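Local coordinates for protein carbon monoxide oxidation system transcription regulator CooA-1 (Carboxydothermus hydrogenoformans, PDB 6CPB) that senses carbon monoxide through heme and probably acts as a DNA-binding transcription regulator, this chain being its heme-binding sensor domain, at residues S18-L21 and K22-R25; R28-K31 and K32-L35; Q100-V103 and V104-A108; S110-M113 and V114-L117. All coordinates share one frame; numbering follows the deposited sequence.

Interaction 1 (S18-L21 and K22-R25); sequences SGVL and KEFR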
# COMPACT_ATOMS: atom_id res chain seq x y z
N SER A 18 19.14 -16.42 4.83
CA SER A 18 19.11 -17.63 4.03
C SER A 18 18.15 -18.67 4.59
O SER A 18 17.56 -19.44 3.83
CB SER A 18 20.52 -18.21 3.86
OG SER A 18 21.09 -18.53 5.11
N GLY A 19 17.98 -18.70 5.91
CA GLY A 19 17.07 -19.67 6.50
C GLY A 19 15.61 -19.30 6.28
O GLY A 19 14.80 -20.14 5.90
N VAL A 20 15.27 -18.03 6.51
CA VAL A 20 13.87 -17.65 6.36
C VAL A 20 13.45 -17.72 4.89
O VAL A 20 12.30 -18.06 4.59
CB VAL A 20 13.59 -16.30 7.03
CG1 VAL A 20 14.30 -15.17 6.33
CG2 VAL A 20 12.10 -16.05 7.11
N LEU A 21 14.37 -17.45 3.96
CA LEU A 21 14.02 -17.54 2.55
C LEU A 21 13.73 -18.97 2.12
O LEU A 21 12.98 -19.18 1.16
CB LEU A 21 15.11 -16.91 1.69
CG LEU A 21 15.21 -15.38 1.85
CD1 LEU A 21 16.51 -14.85 1.27
CD2 LEU A 21 14.01 -14.68 1.21
N LYS A 22 14.29 -19.97 2.83
CA LYS A 22 13.96 -21.36 2.54
C LYS A 22 12.51 -21.69 2.83
O LYS A 22 12.01 -22.73 2.37
CB LYS A 22 14.86 -22.30 3.35
CG LYS A 22 16.29 -22.33 2.89
CD LYS A 22 17.14 -23.23 3.79
CE LYS A 22 18.61 -23.10 3.47
NZ LYS A 22 19.43 -23.93 4.38
N GLU A 23 11.81 -20.85 3.60
CA GLU A 23 10.39 -21.07 3.85
C GLU A 23 9.55 -20.81 2.62
O GLU A 23 8.42 -21.30 2.54
CB GLU A 23 9.92 -20.17 4.98
CG GLU A 23 10.62 -20.44 6.29
CD GLU A 23 10.13 -19.54 7.40
OE1 GLU A 23 8.97 -19.09 7.34
OE2 GLU A 23 10.91 -19.29 8.34
N PHE A 24 10.06 -20.02 1.68
CA PHE A 24 9.35 -19.68 0.46
C PHE A 24 9.53 -20.78 -0.58
O PHE A 24 10.56 -21.45 -0.62
CB PHE A 24 9.90 -18.38 -0.14
CG PHE A 24 9.64 -17.12 0.67
CD1 PHE A 24 10.29 -16.89 1.88
CD2 PHE A 24 8.79 -16.15 0.18
CE1 PHE A 24 10.07 -15.72 2.58
CE2 PHE A 24 8.57 -14.97 0.88
CZ PHE A 24 9.21 -14.76 2.08
N ARG A 25 8.52 -20.95 -1.41
CA ARG A 25 8.64 -21.75 -2.62
C ARG A 25 9.10 -20.87 -3.78
O ARG A 25 8.95 -19.66 -3.76
CB ARG A 25 7.32 -22.42 -2.97
CG ARG A 25 6.94 -23.58 -2.03
CD ARG A 25 5.67 -24.28 -2.52
NE ARG A 25 5.33 -25.47 -1.73
CZ ARG A 25 4.63 -25.46 -0.61
NH1 ARG A 25 4.17 -24.32 -0.10
NH2 ARG A 25 4.37 -26.60 0.03
O HOH W 1 13.60 -20.68 -1.21

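Interaction 2 (R28-K31 and K32-L35); sequences RYSK and KAIL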
# COMPACT_ATOMS: atom_id res chain seq x y z
N ARG A 28 9.34 -20.29 -11.69
CA ARG A 28 9.91 -19.61 -12.84
C ARG A 28 8.83 -19.34 -13.89
O ARG A 28 7.90 -20.13 -14.06
CB ARG A 28 10.99 -20.47 -13.48
CG ARG A 28 12.23 -20.62 -12.63
CD ARG A 28 13.13 -21.75 -13.10
NE ARG A 28 13.67 -21.57 -14.45
CZ ARG A 28 14.77 -20.89 -14.75
NH1 ARG A 28 15.47 -20.28 -13.80
NH2 ARG A 28 15.18 -20.82 -16.01
N TYR A 29 9.01 -18.22 -14.60
CA TYR A 29 8.07 -17.76 -15.62
C TYR A 29 8.84 -17.25 -16.81
O TYR A 29 9.86 -16.57 -16.67
CB TYR A 29 7.19 -16.62 -15.08
CG TYR A 29 6.45 -17.02 -13.84
CD1 TYR A 29 7.03 -16.85 -12.59
CD2 TYR A 29 5.20 -17.62 -13.92
CE1 TYR A 29 6.37 -17.24 -11.45
CE2 TYR A 29 4.53 -18.03 -12.78
CZ TYR A 29 5.13 -17.82 -11.55
OH TYR A 29 4.51 -18.20 -10.38
N SER A 30 8.34 -17.54 -17.99
CA SER A 30 8.91 -16.97 -19.19
C SER A 30 8.26 -15.63 -19.51
O SER A 30 7.18 -15.30 -19.03
CB SER A 30 8.71 -17.92 -20.36
OG SER A 30 7.34 -18.23 -20.54
N LYS A 31 8.93 -14.87 -20.36
CA LYS A 31 8.42 -13.57 -20.76
C LYS A 31 6.98 -13.69 -21.25
O LYS A 31 6.64 -14.57 -22.04
CB LYS A 31 9.32 -13.01 -21.85
CG LYS A 31 8.93 -11.64 -22.31
CD LYS A 31 9.95 -11.07 -23.27
CE LYS A 31 9.56 -9.69 -23.73
NZ LYS A 31 10.62 -9.06 -24.57
N LYS A 32 6.13 -12.79 -20.75
CA LYS A 32 4.70 -12.64 -21.04
C LYS A 32 3.81 -13.63 -20.29
O LYS A 32 2.58 -13.51 -20.35
CB LYS A 32 4.35 -12.62 -22.54
CG LYS A 32 5.13 -11.59 -23.36
CD LYS A 32 5.25 -10.20 -22.71
CE LYS A 32 4.34 -9.16 -23.35
NZ LYS A 32 4.92 -8.60 -24.60
N ALA A 33 4.38 -14.56 -19.53
CA ALA A 33 3.56 -15.47 -18.74
C ALA A 33 2.78 -14.69 -17.69
O ALA A 33 3.25 -13.69 -17.15
CB ALA A 33 4.42 -16.51 -18.06
N ILE A 34 1.59 -15.18 -17.39
CA ILE A 34 0.76 -14.61 -16.33
C ILE A 34 1.08 -15.34 -15.03
O ILE A 34 0.89 -16.56 -14.94
CB ILE A 34 -0.73 -14.77 -16.68
CG1 ILE A 34 -1.04 -14.18 -18.06
CG2 ILE A 34 -1.58 -14.15 -15.57
CD1 ILE A 34 -0.68 -12.74 -18.22
N LEU A 35 1.55 -14.61 -14.02
CA LEU A 35 1.85 -15.19 -12.71
C LEU A 35 0.59 -15.46 -11.92
O LEU A 35 0.41 -16.57 -11.39
CB LEU A 35 2.76 -14.26 -11.90
CG LEU A 35 4.24 -14.24 -12.24
CD1 LEU A 35 4.52 -13.60 -13.59
CD2 LEU A 35 4.99 -13.50 -11.15
O HOH W 2 1.91 -18.78 -10.67

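Interaction 3 (Q100-V103 and V104-A108); sequences QNIV and VEFPA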
# COMPACT_ATOMS: atom_id res chain seq x y z
N GLN A 100 3.21 -12.83 7.40
CA GLN A 100 3.01 -11.95 8.54
C GLN A 100 3.85 -12.38 9.74
O GLN A 100 4.40 -11.55 10.46
CB GLN A 100 1.51 -11.87 8.86
CG GLN A 100 0.74 -11.12 7.77
CD GLN A 100 -0.77 -11.27 7.86
OE1 GLN A 100 -1.27 -12.22 8.46
NE2 GLN A 100 -1.49 -10.33 7.26
N ASN A 101 3.98 -13.69 9.95
CA ASN A 101 4.86 -14.18 11.01
C ASN A 101 6.32 -13.84 10.72
O ASN A 101 7.07 -13.45 11.62
CB ASN A 101 4.68 -15.68 11.19
CG ASN A 101 3.38 -16.03 11.89
OD1 ASN A 101 2.91 -15.28 12.74
ND2 ASN A 101 2.81 -17.17 11.55
N ILE A 102 6.75 -14.01 9.46
CA ILE A 102 8.11 -13.63 9.06
C ILE A 102 8.38 -12.16 9.37
O ILE A 102 9.45 -11.81 9.88
CB ILE A 102 8.32 -13.95 7.57
CG1 ILE A 102 8.45 -15.47 7.37
CG2 ILE A 102 9.54 -13.21 7.02
CD1 ILE A 102 8.34 -15.89 5.93
N VAL A 103 7.43 -11.28 9.06
CA VAL A 103 7.63 -9.84 9.23
C VAL A 103 7.91 -9.48 10.69
O VAL A 103 8.65 -8.52 10.96
CB VAL A 103 6.41 -9.08 8.68
CG1 VAL A 103 6.36 -7.64 9.16
CG2 VAL A 103 6.41 -9.10 7.16
N VAL A 104 7.31 -10.19 11.64
CA VAL A 104 7.54 -9.89 13.05
C VAL A 104 9.02 -10.00 13.37
O VAL A 104 9.56 -9.21 14.15
CB VAL A 104 6.67 -10.79 13.94
CG1 VAL A 104 7.04 -10.62 15.41
CG2 VAL A 104 5.19 -10.47 13.72
N GLU A 105 9.69 -10.99 12.80
CA GLU A 105 11.12 -11.20 13.01
C GLU A 105 11.97 -10.39 12.03
O GLU A 105 13.04 -9.89 12.40
CB GLU A 105 11.44 -12.69 12.87
CG GLU A 105 12.89 -13.07 13.10
CD GLU A 105 13.34 -12.86 14.53
OE1 GLU A 105 12.47 -12.63 15.41
OE2 GLU A 105 14.56 -12.92 14.78
N PHE A 106 11.50 -10.25 10.79
CA PHE A 106 12.28 -9.69 9.68
C PHE A 106 11.44 -8.63 8.98
O PHE A 106 10.93 -8.84 7.87
CB PHE A 106 12.66 -10.79 8.68
CG PHE A 106 13.53 -11.86 9.26
CD1 PHE A 106 14.88 -11.64 9.44
CD2 PHE A 106 13.00 -13.10 9.59
CE1 PHE A 106 15.69 -12.64 9.97
CE2 PHE A 106 13.81 -14.10 10.10
CZ PHE A 106 15.15 -13.85 10.30
N PRO A 107 11.29 -7.45 9.60
CA PRO A 107 10.38 -6.44 9.04
C PRO A 107 10.85 -5.80 7.74
O PRO A 107 10.05 -5.11 7.10
CB PRO A 107 10.27 -5.40 10.16
CG PRO A 107 11.37 -5.68 11.06
CD PRO A 107 11.74 -7.10 10.94
N ALA A 108 12.09 -6.00 7.30
CA ALA A 108 12.53 -5.42 6.03
C ALA A 108 11.58 -5.75 4.89
O ALA A 108 11.30 -4.90 4.03
CB ALA A 108 13.94 -5.88 5.70

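Interaction 4 (S110-M113 and V114-L117); sequences SLNM and VKVL. With SO4 (sulfate ion), chain D.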
# COMPACT_ATOMS: atom_id res chain seq x y z
N SER A 110 8.47 -6.02 4.87
CA SER A 110 7.27 -5.20 4.91
C SER A 110 7.54 -3.78 4.45
O SER A 110 6.61 -3.12 3.98
CB SER A 110 6.71 -5.19 6.32
OG SER A 110 7.50 -4.41 7.23
N LEU A 111 8.76 -3.28 4.58
CA LEU A 111 9.02 -1.92 4.14
C LEU A 111 8.99 -1.80 2.63
O LEU A 111 8.51 -0.80 2.08
CB LEU A 111 10.35 -1.41 4.70
CG LEU A 111 10.32 -1.08 6.20
CD1 LEU A 111 11.67 -0.59 6.68
CD2 LEU A 111 9.25 -0.04 6.53
N ASN A 112 9.49 -2.81 1.93
CA ASN A 112 9.34 -2.80 0.49
C ASN A 112 7.87 -2.94 0.11
O ASN A 112 7.40 -2.30 -0.84
CB ASN A 112 10.19 -3.89 -0.15
CG ASN A 112 10.07 -3.89 -1.65
OD1 ASN A 112 9.28 -4.64 -2.21
ND2 ASN A 112 10.83 -3.03 -2.30
N MET A 113 7.12 -3.76 0.84
CA MET A 113 5.71 -3.95 0.54
C MET A 113 4.95 -2.64 0.68
O MET A 113 4.06 -2.33 -0.13
CB MET A 113 5.13 -5.02 1.46
CG MET A 113 3.69 -5.33 1.15
SD MET A 113 3.08 -6.71 2.06
CE MET A 113 3.79 -8.08 1.13
N VAL A 114 5.25 -1.85 1.72
CA VAL A 114 4.63 -0.54 1.88
C VAL A 114 4.94 0.35 0.69
O VAL A 114 4.06 1.04 0.17
CB VAL A 114 5.10 0.10 3.21
CG1 VAL A 114 4.77 1.59 3.24
CG2 VAL A 114 4.48 -0.61 4.40
N LYS A 115 6.20 0.36 0.25
CA LYS A 115 6.59 1.19 -0.89
C LYS A 115 5.82 0.79 -2.15
O LYS A 115 5.28 1.65 -2.86
CB LYS A 115 8.11 1.06 -1.07
CG LYS A 115 8.73 1.95 -2.12
CD LYS A 115 8.68 1.38 -3.52
CE LYS A 115 9.43 0.08 -3.66
NZ LYS A 115 9.52 -0.31 -5.10
N VAL A 116 5.76 -0.51 -2.43
CA VAL A 116 5.07 -1.02 -3.62
C VAL A 116 3.58 -0.70 -3.57
O VAL A 116 3.00 -0.20 -4.54
CB VAL A 116 5.32 -2.54 -3.77
CG1 VAL A 116 4.40 -3.14 -4.81
CG2 VAL A 116 6.78 -2.83 -4.13
N LEU A 117 2.94 -0.99 -2.43
CA LEU A 117 1.50 -0.73 -2.32
C LEU A 117 1.21 0.75 -2.42
O LEU A 117 0.20 1.15 -3.03
CB LEU A 117 0.96 -1.30 -1.01
CG LEU A 117 0.88 -2.82 -0.92
CD1 LEU A 117 0.51 -3.24 0.49
CD2 LEU A 117 -0.09 -3.43 -1.91
S SO4 D . 13.42 0.95 -3.77
O1 SO4 D . 14.77 0.47 -3.45
O2 SO4 D . 12.77 1.40 -2.54
O3 SO4 D . 13.51 2.06 -4.71
O4 SO4 D . 12.66 -0.15 -4.37

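Interaction 1 (S18-L21 and K22-R25)
Leu21 O is gripped twice: Phe24 N donates to it at 3.1 Å, and a water donates to it at 2.9 Å. That water also donates to Phe24 O, so it bridges the two ends of the type I beta turn from Leu21 to Phe24. One step back, Glu23 N donates to Val20 O at 3.0 Å. Lys22 N, by contrast, divides itself between Ser18 O and Gly19 O, and both bonds are weak.

The side chains follow this tightening backbone. With CG anti to its own carbonyl carbon (chi1 -68°), Phe24 brings its ring back beside the turn, and Val20 O sits in plane at the ring edge, 3.6 Å from CD1. Leu21 CD2 approaches the same ring more distantly, and Leu92 touches both residues. Glu23 lies across Val20, its OE2 3.7 Å from Val20 CG2, while its OE1 accepts from Asn98 ND2. Lys22 suits the exposed flank: its CG rests 3.3 Å from Ser18 O, and the extended chain carries the charge outward. Val20 and Phe24, both apolar and buried, face Ile102 of helix 96-105.

The two sound bonds, from i+3 back to i, are those of beta turns, here closing the weakly bonded helix 18-21 and leading into strand 25-29 of the cyclic nucleotide-binding fold.

Interaction 2 (R28-K31 and K32-L35)
Tyr29 and Leu35 supply the apolar part of the type II turn region that carries the chain from strand 25-29 to strand 34-36 of the other sheet. Tyr29 CG stands anti to its carbonyl carbon (chi1 -57°), which brings the ring over Leu35. One face receives Leu35 CG in a CH-pi contact, 3.6 Å from the ring centroid and only 4° off the normal. The two methyls diverge over the ring, CD1 nearest Tyr29 CG and CD2 nearest Tyr29 CE1. Ala33 adds a smaller touch, its CB lying 4.1 Å from Tyr29 CB, where a single methyl fits beside the ring's edge. Ile91 and Ala85 touch both Tyr29 and Leu35 and extend this apolar patch.

Hydrogen bonds close the chain. Ala33 N donates to Ser30 O at 2.9 Å, sealing the turn, whose third residue, Lys32, takes a positive phi of 80°. At the far end of the ring a water lies 2.7 Å from Tyr29 OH and donates to Leu35 O. The phenol suits this place, with a flat face for leucine and a polar end for the water.

Charge gathers at the tip. The side chains of Lys31 and Lys32 run side by side, one extended and one bent, with Lys31 NZ and Lys32 NZ 5.7 Å apart. The chemistry thus divides into an apolar ring contact toward the two sheets and a charged, exposed turn.

Interaction 3 (Q100-V103 and V104-A108)
Ile102 O takes Phe106 N in the shortest bond between the two segments, 2.7 Å. Glu105 N leans on the same oxygen more weakly, so one carbonyl serves two successive amides. The Phe106 ring turns its edge to this oxygen as well, bringing CD2 within 3.8 Å; CG stands anti to the carbonyl carbon (chi1 -62°), which turns the ring out from the helix end toward Val20 and Tyr17. Val103 O has a different neighbour: Pro107, whose nitrogen carries no hydrogen, sets CD against it at 3.4 Å. Proline therefore suits the place where the regular bonding stops.

On the preceding turn Val104 N splits weakly between Gln100 O and Asn101 O, while Val104 CG2 packs 3.5 Å from Gln100 O. This is the frayed C-terminal end of helix 96-105, at the bend that leads into the long helix 108-135, which in CRP-family regulators forms the dimer interface. Ile102, buried and branched, adds a loose apolar touch, its CG2 4.3 Å from Phe106 CB.

Farther out, the Phe106 ring meets that of Tyr17 with their planes at about 50°, and Val20 also lies against it. Ser110 OG is hydrogen-bonded to Pro107 O, which ties the proline to the first turn of helix 108-135, while Ile102 touches Phe109. On the dimer side Val103 packs on Leu111 of the second subunit, and Pro107 on Pro107 of the second subunit.

Interaction 4 (S110-M113 and V114-L117)
Leu117 N donates to Met113 O at 2.9 Å, one turn apart on the long alpha helix 108-135, the element through which CRP-family regulators pair their subunits. It is the straightest of four regular bonds of i to i+4 spacing in this part, with an N-H...O angle of 168°.

The tight part is mostly apolar. The side chains of Met113 and Leu117 lie alongside each other, though the methionine adopts two conformers and their touch is tentative. Val114 tucks its CG2 against Ser110 O at 3.3 Å, and its compact branched side chain also meets Val114 of the second subunit. Small and polar, Ser110 fits the same interface, its OG hydrogen-bonded to Ser110 OG of the second subunit. Leu117 faces Phe75, and its side chain comes within about 5 Å of that of Thr79, a residue seen to bind heme in this protein. Asn112 is the other polar member of this packed region. Its CG stands anti to the backbone N (chi1 -179°), and OD1 rests 3.6 Å from Val116 CG2 while accepting from Ile74 N. Its ND2 is satisfied by Asp73 OD1 and Thr6 OG1, giving a buried amide partners at both ends.

The looser side belongs to Lys115, which is partly exposed. Its chain bends at chi2 and chi3 across the asparagine amide, CE 3.7 Å from Asn112 ND2, and forms a salt bridge with Asp73. Beyond it sits a sulfate, probably from the crystallisation liquor, whose O4 takes a weak 3.2 Å hydrogen bond from Lys115 NZ.

In the fold
Interaction 4 is the most buried of the four and interaction 2 a surface contact, while interactions 1 and 3 are partly buried. Interactions 1 and 3 touch directly, Ile102 and Phe106 packing on Val20, so that a short helix and a helix end share one apolar seam. Interactions 3 and 4 follow one another on helices 96-105 and 108-135, meet through Val103 and Ser110, and both reach the second subunit. Interaction 2 lies across the chain's centre from both, about 12 Å from interaction 4 at the nearest atoms. Regular helical bonding marks 110-117; 18-25 is held by three-residue bonds and weak ones, and 100-108 by one sound four-residue bond among weak ones; ring-face packing distinguishes 28-35.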